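Local coordinates for protein transcriptional regulator (Vibrio vulnificus, PDB 4IVN) that probably represses transcription of the sialic acid catabolism (nan) operon by binding its regulatory DNA, and binds the sugar phosphate N-acetylmannosamine 6-phosphate, at residues A[163-168]-A[191-196]; A[128-133]-A[177-182]. All blocks are in the same frame, centred on the assembly; numbering follows the deposited sequence.

Interaction 1 of 2, residues A[163-168]-A[191-196]; sequences HLAAMS and IHAAGL
Ala166 and Ala193 bring two helices together almost parallel: the axes of 163-168 and 191-196 approach to 8.3 Å with 11° between their N-to-C directions, and the CA atoms of this alanine pair lie 4.3 Å apart. The helices flank one face of the parallel sheet in the alpha-beta-alpha sandwich of the SIS domain, and the close spacing fits an interface made mainly of methyl groups. The CB of Ala193 points at the facing helix and rests against its backbone, 3.7 Å from Ala166 N. Alongside, Ala165 CB meets Ala193 CB at 4.0 Å. These two methyls also touch Ile133 of strand 129-133, so both helices meet the sheet at the same isoleucine.

One turn further on, Leu196 contributes a longer arm. With CG anti to its own carbonyl carbon (chi1 -71°), the side chain reaches across to helix 162-170 and lays one branch, CD1, on Ala166. That methyl lies 3.7 Å from Ala166 CB and is about equally close to the carbonyl oxygen of the same residue, a van der Waals contact with the helix backbone. Burial between the segments is modest, 160 Å² summed over both, as expected of small side chains. Toward the outer side of the pair the imidazole of His192, an exposed residue, skirts the same alanine. Its ring stands obliquely to the methyl, with His192 CD2 4.2 Å from Ala166 CB.

Interaction 2 of 2, residues A[128-133]-A[177-182]; sequences EFIGCI and LWFAVS
Gly131 and Phe179 mark the middle of a parallel ladder in the SIS-domain sheet, where strands 129-133 and 177-181 run side by side, their axes 4.6 Å apart at closest approach. Five backbone hydrogen bonds join them. Phe129 O accepts from Leu177 N, and Leu177 O from Gly131 N; Gly131 O then takes Phe179 N at 2.8 Å, Phe179 O takes Ile133 N, and Ile133 O takes Val181 N. Gly131 and Phe179 thus each use both N-H and C=O across this strand pair. Bond straightness varies: the N-H...O angle is 164° at Phe179 N to Gly131 O but 137° at Ile133 N to Phe179 O. Three acceptors gain a CA-H...O contact too, including Ile130 CA to Leu177 O at 3.2 Å. On its other edge strand 129-133 bonds through Ile130 and Cys132 to Ile157.

Side chains fill both faces. On one, Ile130 CG2 meets the edge of the Phe179 ring, 3.6 Å from CD1. On the other, Trp178 folds back over the neighbouring strand and its indole NE1 is satisfied by Ser172 OG. Ile133 packs obliquely on the same indole, its CD1 3.8 Å from Trp178 CE3. Having no side chain, Gly131 admits the indole: its CA makes a CH-pi contact over the face, 3.9 Å from the centroid of the Trp178 six-membered ring.

In the fold
Interaction 1 sits directly on one face of the sheet that interaction 2 helps build, their centres 10 Å apart. Ile133 CD1 lies 3.7 Å from Ala193 CB, while Ser168 CB meets Trp178 CH2 at the same distance and Ala194 CB meets Ala180 CB at 3.8 Å. Strand 176-181 links the two helices of interaction 1 in the chain. Its C-terminal end leads to the pocket: Ser182 OG is hydrogen-bonded to the bound N-acetylmannosamine 6-phosphate, which lies about 6 Å from the side chain of Val181 and about 12 Å from that of Ala193. Interaction 2 therefore reaches the ligand site through Ser182, whereas interaction 1 is farther from it.

Interaction 1 of 2, residues A[163-168]-A[191-196]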
# COMPACT_ATOMS: atom_id res chain seq x y z
N HIS A 163 -4.53 6.98 -20.20
CA HIS A 163 -4.31 7.77 -21.43
C HIS A 163 -2.92 8.29 -21.48
O HIS A 163 -2.21 8.05 -22.48
CB HIS A 163 -5.33 8.88 -21.53
CG HIS A 163 -6.70 8.35 -21.88
ND1 HIS A 163 -7.34 8.69 -23.03
CD2 HIS A 163 -7.52 7.45 -21.19
CE1 HIS A 163 -8.56 8.07 -23.07
NE2 HIS A 163 -8.66 7.27 -21.95
N LEU A 164 -2.48 8.90 -20.37
CA LEU A 164 -1.11 9.41 -20.29
C LEU A 164 -0.12 8.24 -20.34
O LEU A 164 0.95 8.34 -21.03
CB LEU A 164 -0.89 10.21 -19.02
CG LEU A 164 -1.46 11.65 -19.02
CD1 LEU A 164 -1.04 12.37 -17.72
CD2 LEU A 164 -0.93 12.45 -20.20
N ALA A 165 -0.47 7.18 -19.63
CA ALA A 165 0.46 6.00 -19.56
C ALA A 165 0.60 5.44 -21.01
O ALA A 165 1.73 5.11 -21.47
CB ALA A 165 -0.15 4.91 -18.67
N ALA A 166 -0.53 5.33 -21.72
CA ALA A 166 -0.46 4.92 -23.19
C ALA A 166 0.44 5.86 -24.00
O ALA A 166 1.25 5.38 -24.83
CB ALA A 166 -1.81 4.79 -23.86
N MET A 167 0.24 7.19 -23.87
CA MET A 167 1.06 8.11 -24.63
C MET A 167 2.55 8.00 -24.32
O MET A 167 3.37 7.91 -25.28
CB MET A 167 0.53 9.57 -24.52
CG MET A 167 -0.94 9.64 -24.99
SD MET A 167 -1.30 11.39 -24.74
CE MET A 167 -2.84 11.46 -25.68
N SER A 168 2.92 7.91 -23.03
CA SER A 168 4.36 7.70 -22.68
C SER A 168 4.93 6.40 -23.19
O SER A 168 6.03 6.37 -23.75
CB SER A 168 4.62 7.74 -21.14
OG SER A 168 4.77 9.09 -20.85
N ILE A 191 -3.43 -3.14 -19.67
CA ILE A 191 -2.84 -4.05 -20.72
C ILE A 191 -2.46 -3.30 -21.95
O ILE A 191 -1.43 -3.58 -22.56
CB ILE A 191 -3.93 -5.03 -21.24
CG1 ILE A 191 -4.25 -6.08 -20.20
CG2 ILE A 191 -3.54 -5.72 -22.57
CD1 ILE A 191 -5.40 -6.93 -20.81
N HIS A 192 -3.31 -2.33 -22.35
CA HIS A 192 -3.10 -1.63 -23.59
C HIS A 192 -1.82 -0.78 -23.50
O HIS A 192 -0.96 -0.79 -24.40
CB HIS A 192 -4.32 -0.78 -23.93
CG HIS A 192 -4.12 0.07 -25.14
ND1 HIS A 192 -4.01 -0.46 -26.42
CD2 HIS A 192 -3.97 1.46 -25.28
CE1 HIS A 192 -3.79 0.52 -27.29
NE2 HIS A 192 -3.78 1.71 -26.58
N ALA A 193 -1.67 -0.06 -22.39
CA ALA A 193 -0.49 0.72 -22.21
C ALA A 193 0.73 -0.22 -22.07
O ALA A 193 1.78 0.02 -22.75
CB ALA A 193 -0.66 1.69 -20.98
N ALA A 194 0.63 -1.31 -21.31
CA ALA A 194 1.83 -2.16 -21.17
C ALA A 194 2.23 -2.72 -22.54
O ALA A 194 3.43 -2.79 -22.91
CB ALA A 194 1.62 -3.33 -20.17
N GLY A 195 1.21 -3.11 -23.30
CA GLY A 195 1.31 -3.64 -24.69
C GLY A 195 2.02 -2.71 -25.65
O GLY A 195 2.81 -3.14 -26.51
N LEU A 196 1.80 -1.41 -25.50
CA LEU A 196 2.53 -0.45 -26.35
C LEU A 196 4.08 -0.43 -26.17
O LEU A 196 4.83 -0.34 -27.20
CB LEU A 196 2.00 0.95 -26.10
CG LEU A 196 0.55 1.08 -26.72
CD1 LEU A 196 -0.14 2.32 -26.05
CD2 LEU A 196 0.60 1.16 -28.27

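Interaction 2 of 2, residues A[128-133]-A[177-182]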
# COMPACT_ATOMS: atom_id res chain seq x y z
N GLU A 128 17.24 3.76 -17.11
CA GLU A 128 17.35 5.19 -16.87
C GLU A 128 15.98 5.79 -16.47
O GLU A 128 15.88 6.81 -15.76
CB GLU A 128 17.87 5.86 -18.14
CG GLU A 128 19.41 5.64 -18.25
CD GLU A 128 19.99 6.24 -19.53
OE1 GLU A 128 19.29 6.27 -20.55
OE2 GLU A 128 21.17 6.67 -19.54
N PHE A 129 14.91 5.12 -16.87
CA PHE A 129 13.57 5.71 -16.56
C PHE A 129 12.64 4.55 -16.35
O PHE A 129 12.72 3.52 -17.09
CB PHE A 129 13.05 6.60 -17.72
CG PHE A 129 11.57 7.03 -17.55
CD1 PHE A 129 11.25 8.16 -16.84
CD2 PHE A 129 10.52 6.24 -18.08
CE1 PHE A 129 9.90 8.57 -16.71
CE2 PHE A 129 9.20 6.62 -17.92
CZ PHE A 129 8.90 7.79 -17.25
N ILE A 130 11.81 4.65 -15.31
CA ILE A 130 10.93 3.56 -14.98
C ILE A 130 9.51 4.10 -14.92
O ILE A 130 9.17 5.02 -14.08
CB ILE A 130 11.33 2.90 -13.62
CG1 ILE A 130 12.76 2.30 -13.73
CG2 ILE A 130 10.33 1.76 -13.23
CD1 ILE A 130 13.31 1.78 -12.41
N GLY A 131 8.67 3.52 -15.76
CA GLY A 131 7.25 3.91 -15.83
C GLY A 131 6.44 2.84 -15.11
O GLY A 131 6.66 1.62 -15.33
N CYS A 132 5.45 3.23 -14.30
CA CYS A 132 4.65 2.20 -13.61
C CYS A 132 3.16 2.42 -13.91
O CYS A 132 2.77 3.57 -14.04
CB CYS A 132 4.82 2.28 -12.09
SG CYS A 132 6.57 2.15 -11.61
N ILE A 133 2.39 1.34 -14.04
CA ILE A 133 1.00 1.46 -14.51
C ILE A 133 0.13 0.58 -13.64
O ILE A 133 0.43 -0.60 -13.45
CB ILE A 133 0.81 1.08 -16.03
CG1 ILE A 133 1.75 1.78 -16.99
CG2 ILE A 133 -0.63 1.35 -16.46
CD1 ILE A 133 1.79 0.97 -18.30
N LEU A 177 12.17 1.31 -18.74
CA LEU A 177 11.67 0.01 -18.27
C LEU A 177 10.24 0.29 -17.71
O LEU A 177 10.00 1.33 -17.07
CB LEU A 177 12.50 -0.44 -17.06
CG LEU A 177 12.03 -1.60 -16.12
CD1 LEU A 177 12.13 -2.87 -16.95
CD2 LEU A 177 12.95 -1.83 -14.93
N TRP A 178 9.30 -0.62 -17.96
CA TRP A 178 7.89 -0.45 -17.47
C TRP A 178 7.50 -1.53 -16.51
O TRP A 178 7.82 -2.69 -16.73
CB TRP A 178 6.91 -0.52 -18.60
CG TRP A 178 7.11 0.69 -19.43
CD1 TRP A 178 8.05 0.91 -20.46
CD2 TRP A 178 6.41 1.90 -19.27
NE1 TRP A 178 7.94 2.19 -20.92
CE2 TRP A 178 6.97 2.85 -20.25
CE3 TRP A 178 5.32 2.30 -18.45
CZ2 TRP A 178 6.46 4.14 -20.40
CZ3 TRP A 178 4.83 3.61 -18.60
CH2 TRP A 178 5.38 4.50 -19.57
N PHE A 179 6.77 -1.16 -15.45
CA PHE A 179 6.11 -2.14 -14.60
C PHE A 179 4.59 -2.04 -14.78
O PHE A 179 4.00 -0.95 -14.73
CB PHE A 179 6.43 -1.78 -13.18
CG PHE A 179 7.78 -2.29 -12.74
CD1 PHE A 179 8.90 -1.51 -12.94
CD2 PHE A 179 7.93 -3.55 -12.18
CE1 PHE A 179 10.16 -1.93 -12.53
CE2 PHE A 179 9.20 -3.99 -11.80
CZ PHE A 179 10.30 -3.22 -12.04
N ALA A 180 3.95 -3.17 -15.03
CA ALA A 180 2.48 -3.22 -15.24
C ALA A 180 2.01 -3.88 -13.96
O ALA A 180 2.34 -5.04 -13.76
CB ALA A 180 2.12 -4.10 -16.51
N VAL A 181 1.30 -3.14 -13.10
CA VAL A 181 0.78 -3.67 -11.84
C VAL A 181 -0.70 -3.96 -11.95
O VAL A 181 -1.53 -3.06 -12.11
CB VAL A 181 0.99 -2.66 -10.66
CG1 VAL A 181 0.59 -3.32 -9.30
CG2 VAL A 181 2.47 -2.18 -10.70
N SER A 182 -1.06 -5.23 -11.86
CA SER A 182 -2.45 -5.69 -12.10
C SER A 182 -2.55 -7.09 -11.47
O SER A 182 -1.82 -7.96 -11.90
CB SER A 182 -2.68 -5.80 -13.61
OG SER A 182 -3.98 -6.31 -13.90